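Local structure of uncharacterized protein (Bacteroides ovatus, 4FS7) at residues K129-E134 / D155-T160; E162-V167 / S182-L187; L176-F181 / I199-F204. The protein is of unknown function but, as an extracellular leucine-rich repeat protein of the BspA type, probably takes part in binding other proteins. One frame throughout, in Å; residues are numbered along the deposited sequence. Where two conformers were deposited one is given.

Contact 1: residues K129-E134 / D155-T160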
# COMPACT_ATOMS: atom_id res chain seq x y z
N LYS A 129 -21.05 6.98 8.38
CA LYS A 129 -20.64 7.92 7.34
C LYS A 129 -19.13 8.07 7.19
O LYS A 129 -18.67 8.37 6.10
CB LYS A 129 -21.28 9.28 7.58
CG LYS A 129 -22.81 9.26 7.49
CD LYS A 129 -23.33 8.71 6.14
CE LYS A 129 -23.08 9.62 4.90
NZ LYS A 129 -23.56 9.00 3.56
N SER A 130 -18.36 7.84 8.23
CA SER A 130 -16.91 8.00 8.11
C SER A 130 -16.15 7.16 9.10
O SER A 130 -16.62 6.82 10.19
CB SER A 130 -16.50 9.46 8.28
OG SER A 130 -16.72 9.90 9.62
N ILE A 131 -14.95 6.78 8.66
CA ILE A 131 -13.99 6.01 9.45
C ILE A 131 -12.69 6.79 9.45
O ILE A 131 -12.18 7.14 8.38
CB ILE A 131 -13.78 4.61 8.87
CG1 ILE A 131 -15.07 3.80 8.96
CG2 ILE A 131 -12.60 3.87 9.56
CD1 ILE A 131 -15.05 2.45 8.19
N GLY A 132 -12.14 7.08 10.63
CA GLY A 132 -11.00 7.96 10.74
C GLY A 132 -9.65 7.31 10.51
O GLY A 132 -9.55 6.11 10.32
N VAL A 133 -8.63 8.16 10.57
CA VAL A 133 -7.24 7.74 10.44
C VAL A 133 -6.91 6.66 11.49
O VAL A 133 -7.20 6.82 12.68
CB VAL A 133 -6.32 8.95 10.55
CG1 VAL A 133 -4.85 8.53 10.68
CG2 VAL A 133 -6.52 9.85 9.37
N GLU A 134 -6.35 5.55 11.04
CA GLU A 134 -5.89 4.51 11.93
C GLU A 134 -7.00 3.95 12.82
O GLU A 134 -6.75 3.41 13.87
CB GLU A 134 -4.70 4.97 12.75
CG GLU A 134 -3.49 5.26 11.86
CD GLU A 134 -2.33 5.91 12.57
OE1 GLU A 134 -2.22 5.87 13.78
OE2 GLU A 134 -1.45 6.46 11.85
N ASP A 155 -6.45 7.41 6.32
CA ASP A 155 -5.17 6.78 6.17
C ASP A 155 -4.98 5.66 7.17
O ASP A 155 -5.27 5.82 8.37
CB ASP A 155 -4.02 7.80 6.42
CG ASP A 155 -3.93 8.91 5.42
OD1 ASP A 155 -4.69 8.93 4.45
OD2 ASP A 155 -3.03 9.77 5.62
N GLU A 156 -4.46 4.53 6.70
CA GLU A 156 -4.04 3.44 7.59
C GLU A 156 -5.18 2.92 8.48
O GLU A 156 -4.92 2.28 9.51
CB GLU A 156 -2.81 3.82 8.42
CG GLU A 156 -1.54 3.94 7.57
CD GLU A 156 -0.27 4.04 8.37
OE1 GLU A 156 -0.24 3.72 9.58
OE2 GLU A 156 0.76 4.44 7.78
N ALA A 157 -6.43 3.05 8.04
CA ALA A 157 -7.55 2.64 8.90
C ALA A 157 -7.54 1.16 9.23
O ALA A 157 -7.98 0.78 10.31
CB ALA A 157 -8.88 3.05 8.27
N PHE A 158 -7.03 0.32 8.31
CA PHE A 158 -6.95 -1.11 8.49
C PHE A 158 -5.51 -1.60 8.41
O PHE A 158 -5.25 -2.77 8.13
CB PHE A 158 -7.85 -1.84 7.48
CG PHE A 158 -9.29 -1.49 7.67
CD1 PHE A 158 -9.97 -2.08 8.71
CD2 PHE A 158 -9.93 -0.56 6.87
CE1 PHE A 158 -11.30 -1.77 8.98
CE2 PHE A 158 -11.28 -0.25 7.12
CZ PHE A 158 -11.92 -0.85 8.19
N ALA A 159 -4.55 -0.71 8.64
CA ALA A 159 -3.14 -1.14 8.58
C ALA A 159 -2.86 -2.17 9.68
O ALA A 159 -3.39 -2.06 10.81
CB ALA A 159 -2.21 0.04 8.72
N THR A 160 -2.02 -3.17 9.36
CA THR A 160 -1.57 -4.19 10.30
C THR A 160 -2.73 -5.00 10.82
O THR A 160 -2.61 -5.62 11.88
CB THR A 160 -0.63 -3.65 11.41
OG1 THR A 160 -1.36 -2.96 12.41
CG2 THR A 160 0.38 -2.71 10.87
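E134 and E156 run side by side and point the same way, one on each of two successive coils of the repeat. Each has CG anti to its own carbonyl carbon (chi1 -65° in E134) and an extended chain beyond. CG of E134 therefore lies against CB of E156 at 3.8 Å, and the two carboxylate planes are turned 20° against each other, OE2 of E134 only 3.8 Å from OE1 of E156. Two like charges so close should repel, but OE1 of E156 also forms a salt bridge with K137, which probably offsets the cost. At the root of these side chains the backbones are joined by one hydrogen bond, from N of E134 to O of D155, 2.9 Å long. A nearly straight CA-H...O contact, CA of E134 to O of E156 at 3.4 Å, runs beside it. V133 lays its CG1 against O of D155 (3.6 Å), a branched aliphatic flank to the backbone bond. On the inner side, CB of A157 meets CG2 of I131 at 4.0 Å and O of G132 at 3.7 Å; a small methyl suits this close spacing of coils. The contact continues the parallel ladder in which strand 130-131 lies between 107-108 and 152-153, I131 bonding through its backbone to V152 and G154, while the ring of F158 lies nearly parallel to that of F136.

Contact 2: residues E162-V167 / S182-L187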
# COMPACT_ATOMS: atom_id res chain seq x y z
N GLU A 162 -3.71 -8.17 10.62
CA GLU A 162 -2.94 -9.33 10.13
C GLU A 162 -3.76 -10.60 9.94
O GLU A 162 -3.25 -11.55 9.36
CB GLU A 162 -1.69 -9.58 11.01
CG GLU A 162 -0.70 -8.39 10.95
CD GLU A 162 0.57 -8.58 11.74
OE1 GLU A 162 0.61 -9.39 12.69
OE2 GLU A 162 1.55 -7.90 11.41
N SER A 163 -5.04 -10.58 10.35
CA SER A 163 -5.94 -11.70 10.11
C SER A 163 -6.97 -11.39 9.03
O SER A 163 -7.77 -12.26 8.70
CB SER A 163 -6.68 -12.10 11.40
OG SER A 163 -5.78 -12.61 12.33
N LEU A 164 -6.98 -10.16 8.50
CA LEU A 164 -8.04 -9.75 7.56
C LEU A 164 -7.94 -10.51 6.24
O LEU A 164 -6.90 -10.47 5.56
CB LEU A 164 -7.96 -8.26 7.30
CG LEU A 164 -9.07 -7.60 6.51
CD1 LEU A 164 -10.43 -7.65 7.25
CD2 LEU A 164 -8.69 -6.13 6.21
N GLU A 165 -9.01 -11.21 5.88
CA GLU A 165 -9.12 -11.97 4.67
C GLU A 165 -10.23 -11.51 3.74
O GLU A 165 -10.25 -11.89 2.58
CB GLU A 165 -9.37 -13.46 5.00
CG GLU A 165 -8.24 -14.15 5.77
CD GLU A 165 -8.47 -15.64 5.96
OE1 GLU A 165 -8.98 -16.31 5.05
OE2 GLU A 165 -8.09 -16.14 7.02
N TYR A 166 -11.16 -10.70 4.24
CA TYR A 166 -12.26 -10.25 3.41
C TYR A 166 -12.58 -8.83 3.80
O TYR A 166 -12.81 -8.56 5.00
CB TYR A 166 -13.47 -11.13 3.61
CG TYR A 166 -14.62 -10.60 2.79
CD1 TYR A 166 -14.65 -10.80 1.40
CD2 TYR A 166 -15.62 -9.81 3.37
CE1 TYR A 166 -15.69 -10.32 0.63
CE2 TYR A 166 -16.66 -9.31 2.59
CZ TYR A 166 -16.69 -9.56 1.23
OH TYR A 166 -17.72 -9.03 0.50
N VAL A 167 -12.65 -7.92 2.83
CA VAL A 167 -13.16 -6.57 3.07
C VAL A 167 -14.07 -6.13 1.94
O VAL A 167 -13.73 -6.32 0.79
CB VAL A 167 -12.01 -5.55 3.31
CG1 VAL A 167 -10.98 -5.57 2.21
CG2 VAL A 167 -12.56 -4.15 3.54
N SER A 182 -2.07 -1.41 4.59
CA SER A 182 -0.64 -1.70 4.72
C SER A 182 -0.44 -2.80 5.76
O SER A 182 -0.94 -2.68 6.86
CB SER A 182 0.11 -0.46 5.18
OG SER A 182 1.51 -0.73 5.24
N GLY A 183 0.28 -3.83 5.42
CA GLY A 183 0.55 -4.87 6.37
C GLY A 183 -0.53 -5.91 6.64
O GLY A 183 -0.45 -6.68 7.62
N CYS A 184 -1.54 -5.98 5.77
CA CYS A 184 -2.60 -6.97 5.87
C CYS A 184 -2.14 -8.24 5.16
O CYS A 184 -2.52 -8.54 4.03
CB CYS A 184 -3.92 -6.47 5.30
SG CYS A 184 -4.63 -5.13 6.35
N GLY A 185 -1.31 -9.02 5.85
CA GLY A 185 -0.59 -10.11 5.23
C GLY A 185 -1.36 -11.38 4.98
O GLY A 185 -0.79 -12.32 4.42
N LYS A 186 -2.64 -11.42 5.34
CA LYS A 186 -3.54 -12.55 5.04
C LYS A 186 -4.58 -12.22 3.97
O LYS A 186 -5.38 -13.07 3.58
CB LYS A 186 -4.24 -13.03 6.33
CG LYS A 186 -3.38 -13.88 7.23
CD LYS A 186 -2.52 -14.89 6.47
CE LYS A 186 -1.61 -15.73 7.41
NZ LYS A 186 -0.91 -15.00 8.54
N LEU A 187 -4.59 -10.99 3.48
CA LEU A 187 -5.57 -10.55 2.49
C LEU A 187 -5.14 -11.09 1.11
O LEU A 187 -4.17 -10.64 0.55
CB LEU A 187 -5.67 -9.02 2.49
CG LEU A 187 -6.77 -8.40 1.64
CD1 LEU A 187 -8.17 -8.81 2.14
CD2 LEU A 187 -6.62 -6.91 1.64
O HOH W 1 1.59 -6.28 9.40
O HOH W 2 -0.61 -11.59 8.36
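OE2 of E162 and O of G183 are joined by a single water, which donates to both: 2.6 Å to OE2 of E162 and 2.7 Å to O of G183. E162 reaches this water because its CG stands anti to its carbonyl carbon (chi1 -63°) and the rest of the chain is extended, carrying the carboxylate out alongside the G183 carbonyl. Glycine suits position 183, since at its backbone angles a CB would collide with O of S182. The next residue, C184, centres an inverse gamma turn and begins a type I beta turn that ends at L187. That turn occupies N of L187 with O of C184; although O of L164 lies near the same N, the angle is too poor for a bond, so the two loops meet mainly by packing. K186 covers the backbone of the other loop with the aliphatic part of its chain, CG standing 3.2 Å from O of E162. A second water donates to that same O of E162 at 2.8 Å; its link to NZ of K186 is weak and, with the lysine deposited in two conformers, doubtful. Beside K186, E165 points the same way and sets its CG against O of K186 at 3.8 Å. Deeper in, the leucines do the work: CD1 of L187 touches O of E165 at 3.7 Å and packs on CG1 of V167, while CD2 of L164 meets SG of C184 at 4.2 Å. This pattern, buried leucine, valine and cysteine side chains with the glutamates and the lysine toward solvent, is consistent with a leucine-rich repeat solenoid, in which equivalent turns of successive BspA-type repeats stack.

Contact 3: residues L176-F181 / I199-F204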
# COMPACT_ATOMS: atom_id res chain seq x y z
N LEU A 176 -8.70 5.45 -2.47
CA LEU A 176 -8.22 4.69 -1.32
C LEU A 176 -7.04 5.43 -0.70
O LEU A 176 -6.05 5.72 -1.39
CB LEU A 176 -7.84 3.23 -1.64
CG LEU A 176 -8.91 2.36 -2.29
CD1 LEU A 176 -8.48 0.92 -2.41
CD2 LEU A 176 -10.25 2.53 -1.57
N HIS A 177 -7.17 5.77 0.57
CA HIS A 177 -6.19 6.59 1.26
C HIS A 177 -4.87 5.88 1.55
O HIS A 177 -4.77 4.65 1.50
CB HIS A 177 -6.80 7.17 2.55
CG HIS A 177 -7.71 8.33 2.29
ND1 HIS A 177 -7.84 9.37 3.19
CD2 HIS A 177 -8.60 8.58 1.30
CE1 HIS A 177 -8.73 10.23 2.73
NE2 HIS A 177 -9.22 9.78 1.58
N ASN A 178 -3.88 6.70 1.84
CA ASN A 178 -2.53 6.21 2.08
C ASN A 178 -2.51 5.07 3.13
O ASN A 178 -3.09 5.17 4.21
CB ASN A 178 -1.67 7.42 2.47
CG ASN A 178 -0.25 7.08 2.84
OD1 ASN A 178 -0.00 6.15 3.59
ND2 ASN A 178 0.69 7.82 2.31
N GLY A 179 -1.85 3.96 2.78
CA GLY A 179 -1.60 2.90 3.73
C GLY A 179 -2.83 2.21 4.26
O GLY A 179 -2.71 1.48 5.24
N LEU A 180 -3.96 2.31 3.56
CA LEU A 180 -5.23 1.80 4.09
C LEU A 180 -5.17 0.38 4.56
O LEU A 180 -5.72 0.04 5.64
CB LEU A 180 -6.28 1.93 3.02
CG LEU A 180 -7.70 1.55 3.38
CD1 LEU A 180 -8.20 2.30 4.60
CD2 LEU A 180 -8.62 1.83 2.18
N PHE A 181 -4.54 -0.51 3.77
CA PHE A 181 -4.41 -1.91 4.09
C PHE A 181 -2.94 -2.35 4.26
O PHE A 181 -2.59 -3.53 4.10
CB PHE A 181 -5.09 -2.80 3.04
CG PHE A 181 -6.55 -2.56 2.92
CD1 PHE A 181 -7.40 -2.99 3.91
CD2 PHE A 181 -7.10 -1.85 1.87
CE1 PHE A 181 -8.73 -2.76 3.85
CE2 PHE A 181 -8.44 -1.63 1.80
CZ PHE A 181 -9.26 -2.08 2.80
N ILE A 199 -5.58 5.00 -6.14
CA ILE A 199 -5.04 4.24 -5.00
C ILE A 199 -3.81 5.02 -4.56
O ILE A 199 -2.84 5.17 -5.33
CB ILE A 199 -4.69 2.79 -5.36
CG1 ILE A 199 -5.97 2.02 -5.72
CG2 ILE A 199 -3.91 2.13 -4.25
CD1 ILE A 199 -5.74 0.62 -6.29
N ARG A 200 -3.83 5.52 -3.33
CA ARG A 200 -2.75 6.34 -2.81
C ARG A 200 -1.56 5.52 -2.32
O ARG A 200 -1.58 4.29 -2.31
CB ARG A 200 -3.29 7.29 -1.73
CG ARG A 200 -4.20 8.36 -2.31
CD ARG A 200 -4.49 9.46 -1.29
NE ARG A 200 -5.29 10.55 -1.83
CZ ARG A 200 -6.06 11.37 -1.08
NH1 ARG A 200 -6.16 11.17 0.23
NH2 ARG A 200 -6.78 12.35 -1.66
N ASP A 201 -0.54 6.24 -1.88
CA ASP A 201 0.74 5.62 -1.51
C ASP A 201 0.57 4.54 -0.47
O ASP A 201 -0.21 4.70 0.47
CB ASP A 201 1.72 6.68 -0.94
CG ASP A 201 2.05 7.83 -1.86
OD1 ASP A 201 1.77 7.81 -3.03
OD2 ASP A 201 2.67 8.81 -1.35
N TYR A 202 1.34 3.44 -0.56
CA TYR A 202 1.41 2.40 0.42
C TYR A 202 0.11 1.66 0.65
O TYR A 202 0.07 0.87 1.58
CB TYR A 202 1.93 2.96 1.76
CG TYR A 202 3.32 3.51 1.67
CD1 TYR A 202 4.44 2.68 1.70
CD2 TYR A 202 3.51 4.84 1.54
CE1 TYR A 202 5.73 3.22 1.62
CE2 TYR A 202 4.81 5.40 1.43
CZ TYR A 202 5.90 4.57 1.45
OH TYR A 202 7.16 5.12 1.35
N CYS A 203 -0.90 1.82 -0.20
CA CYS A 203 -2.23 1.30 0.15
C CYS A 203 -2.23 -0.19 0.51
O CYS A 203 -2.88 -0.59 1.48
CB CYS A 203 -3.21 1.62 -0.97
SG CYS A 203 -4.91 1.29 -0.59
N PHE A 204 -1.55 -1.00 -0.32
CA PHE A 204 -1.50 -2.44 -0.14
C PHE A 204 -0.07 -2.90 0.13
O PHE A 204 0.22 -4.09 0.02
CB PHE A 204 -2.09 -3.20 -1.33
CG PHE A 204 -3.51 -2.86 -1.60
CD1 PHE A 204 -4.53 -3.47 -0.86
CD2 PHE A 204 -3.86 -1.94 -2.56
CE1 PHE A 204 -5.83 -3.19 -1.06
CE2 PHE A 204 -5.21 -1.66 -2.78
CZ PHE A 204 -6.18 -2.32 -2.05
O HOH W 3 -4.39 9.63 1.94
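L176 and I199 pair as a parallel beta bridge, N of R200 donating to O of L176 at 3.0 Å, and beyond it both chains make a type II beta turn, H177-L180 and R200-C203. The turns stack through two more backbone bonds, N of G179 to O of D201 (2.9 Å) and N of F181 to O of C203 (2.8 Å). Glycine suits position 179, where phi is positive and a CB would crowd OD1 of N178. Outside, R200 extends alongside H177 and places NH1 3.5 Å above the centre of the imidazole, the guanidinium plane tilted 38° from the ring; a water in the guanidinium plane links NH1 of R200 to N of N178. Inside, C203 turns SG anti to its backbone N (chi1 -171°), where it fits against CB of L176 (3.7 Å) and CB of L180. The rings of F181 and F204 are near parallel, planes 13° apart, but slid so far that they barely overlap, CD2 of F181 meeting CE1 of F204 at 3.5 Å; CD1 of L176 touches CZ of F204. With an alanine at F204, a gap would probably open beside the F181 ring and the L176 methyl, leaving both less firmly packed. L210 and M213 also pack on F204. Strand 175-176 starts a parallel sheet that 198-199 continues toward 221-222, while N178 and L180 bond back to E156 and F158.

Followed from the N terminus, contact 1 comes first: it closes the loop that leaves strand 130-131 and returns after 152-153. Contacts 2 and 3 open only afterwards, so each is in series with contact 1. Contacts 2 and 3 cross, because 176-181 falls between 162-167 and 182-187, while 199-204 lies beyond both. The three also touch directly: a probable hydrogen bond runs from T160 N to S182 O, the backbones of 155-160 and 176-181 bond to each other, and F181 packs on V167 and L164. Contacts 1 and 3 meet where the sheet ending at 152-153 gives way to the one starting at 175-176, and contact 2 ties the loops beside strand 166-168.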